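Local coordinates for protein DNA-binding response regulator, merR family (Colwellia psychrerythraea, PDB 3CNB) that probably acts as a DNA-binding response regulator, represented here by its signal receiver domain, the part that probably accepts the regulatory phosphoryl group, at residues A[55-60]-A[86-91]. Numbering follows the deposited sequence.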
loop_
_atom_site.group_PDB
_atom_site.type_symbol
_atom_site.label_atom_id
_atom_site.label_comp_id
_atom_site.label_asym_id
_atom_site.label_seq_id
_atom_site.Cartn_x
_atom_site.Cartn_y
_atom_site.Cartn_z
ATOM N N PRO A 55 4.573 3.271 9.184
ATOM C CA PRO A 55 3.168 3.169 8.793
ATOM C C PRO A 55 2.524 1.907 9.330
ATOM O O PRO A 55 3.205 0.908 9.587
ATOM C CB PRO A 55 3.231 3.144 7.267
ATOM C CG PRO A 55 4.589 2.551 6.949
ATOM C CD PRO A 55 5.495 2.896 8.089
ATOM N N ASP A 56 1.221 1.960 9.546
ATOM C CA ASP A 56 0.494 0.776 9.980
ATOM C C ASP A 56 0.012 0.046 8.750
ATOM O O ASP A 56 -0.158 -1.156 8.773
ATOM C CB ASP A 56 -0.678 1.191 10.855
ATOM C CG ASP A 56 -0.223 1.886 12.118
ATOM O OD1 ASP A 56 0.354 1.194 12.983
ATOM O OD2 ASP A 56 -0.405 3.110 12.225
ATOM N N VAL A 57 -0.210 0.821 7.688
ATOM C CA VAL A 57 -0.701 0.354 6.405
ATOM C C VAL A 57 0.199 0.899 5.296
ATOM O O VAL A 57 0.538 2.088 5.305
ATOM C CB VAL A 57 -2.179 0.828 6.141
ATOM C CG1 VAL A 57 -2.672 0.339 4.779
ATOM C CG2 VAL A 57 -3.132 0.318 7.236
ATOM N N VAL A 58 0.612 0.048 4.357
ATOM C CA VAL A 58 1.169 0.580 3.095
ATOM C C VAL A 58 0.390 0.175 1.858
ATOM O O VAL A 58 0.090 -1.012 1.629
ATOM C CB VAL A 58 2.745 0.409 2.844
ATOM C CG1 VAL A 58 3.557 0.241 4.115
ATOM C CG2 VAL A 58 3.090 -0.625 1.760
ATOM N N MET A 59 0.066 1.195 1.074
ATOM C CA MET A 59 -0.526 1.030 -0.230
ATOM C C MET A 59 0.629 1.004 -1.220
ATOM O O MET A 59 1.346 1.990 -1.387
ATOM C CB MET A 59 -1.502 2.180 -0.527
ATOM C CG MET A 59 -2.522 2.448 0.601
ATOM S SD MET A 59 -3.875 1.257 0.689
ATOM C CE MET A 59 -4.609 1.492 -0.902
ATOM N N LEU A 60 0.786 -0.130 -1.880
ATOM C CA LEU A 60 1.952 -0.406 -2.700
ATOM C C LEU A 60 1.617 -0.539 -4.191
ATOM O O LEU A 60 0.987 -1.513 -4.620
ATOM C CB LEU A 60 2.622 -1.692 -2.183
ATOM C CG LEU A 60 3.870 -2.227 -2.905
ATOM C CD1 LEU A 60 5.045 -1.307 -2.679
ATOM C CD2 LEU A 60 4.202 -3.621 -2.453
ATOM N N ILE A 86 0.119 -3.701 7.414
ATOM C CA ILE A 86 -0.879 -4.219 6.472
ATOM C C ILE A 86 -0.539 -3.692 5.088
ATOM O O ILE A 86 -0.583 -2.483 4.852
ATOM C CB ILE A 86 -2.321 -3.763 6.822
ATOM C CG1 ILE A 86 -2.742 -4.246 8.211
ATOM C CG2 ILE A 86 -3.331 -4.204 5.723
ATOM C CD1 ILE A 86 -3.718 -3.251 8.891
ATOM N N VAL A 87 -0.185 -4.606 4.189
ATOM C CA VAL A 87 0.214 -4.253 2.850
ATOM C C VAL A 87 -0.921 -4.515 1.852
ATOM O O VAL A 87 -1.374 -5.645 1.688
ATOM C CB VAL A 87 1.498 -5.019 2.404
ATOM C CG1 VAL A 87 1.780 -4.772 0.932
ATOM C CG2 VAL A 87 2.710 -4.603 3.260
ATOM N N ILE A 88 -1.348 -3.458 1.172
ATOM C CA ILE A 88 -2.335 -3.581 0.112
ATOM C C ILE A 88 -1.686 -3.222 -1.217
ATOM O O ILE A 88 -1.332 -2.069 -1.445
ATOM C CB ILE A 88 -3.580 -2.690 0.413
ATOM C CG1 ILE A 88 -4.263 -3.174 1.708
ATOM C CG2 ILE A 88 -4.585 -2.741 -0.732
ATOM C CD1 ILE A 88 -5.307 -2.249 2.237
ATOM N N ALA A 89 -1.536 -4.209 -2.098
ATOM C CA ALA A 89 -0.991 -3.951 -3.427
ATOM C C ALA A 89 -2.004 -3.297 -4.375
ATOM O O ALA A 89 -3.205 -3.508 -4.262
ATOM C CB ALA A 89 -0.442 -5.235 -4.044
ATOM N N MET A 90 -1.489 -2.500 -5.311
ATOM C CA MET A 90 -2.262 -1.929 -6.413
ATOM C C MET A 90 -1.449 -2.145 -7.692
ATOM O O MET A 90 -0.221 -2.105 -7.652
ATOM C CB MET A 90 -2.474 -0.415 -6.238
ATOM C CG MET A 90 -2.697 0.083 -4.831
ATOM S SD MET A 90 -2.915 1.851 -4.806
ATOM C CE MET A 90 -1.218 2.428 -4.717
ATOM N N THR A 91 -2.123 -2.364 -8.815
ATOM C CA THR A 91 -1.452 -2.536 -10.115
ATOM C C THR A 91 -2.387 -2.207 -11.285
ATOM O O THR A 91 -3.600 -2.264 -11.139
ATOM C CB THR A 91 -0.796 -3.950 -10.282
ATOM O OG1 THR A 91 0.086 -3.935 -11.408
ATOM C CG2 THR A 91 -1.831 -5.073 -10.448
#
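A bend at chi2 (-76°) turns the M59 side chain toward the neighbouring strand and sets SD beside I88, 4.0 Å from I88 CB; the two side chains run alongside each other, both leaving the sheet on the same face. In V57, CG1 stands anti to the backbone N (chi1 179°), leaving CG2 to meet I86 CD1 at 4.0 Å as the two side chains pass at a slant. M90 reaches back with CE to M59 CB, 4.2 Å away. On the other face, V58 CG2 meets V87 CG2, and L60 CD2 touches V87 CG1 at 4.3 Å. Five backbone hydrogen bonds join the strands, alternating in direction: I86 N to D56 O, V58 N to I86 O, I88 N to V58 O, L60 N to I88 O (2.9 Å, N-H...O 172°) and M90 N to L60 O. CA-H groups of V57 and M59 add contacts to I86 O and I88 O. Helix 117-129 packs on the V57, M59, I86 and I88 face, helix 69-77 on the L60 and V87 face. These neighbouring parallel strands, linked through helix 69-77, form a beta-alpha-beta unit at the buried centre of the CheY-like receiver fold, whose predicted phosphorylation site, D61, directly follows L60.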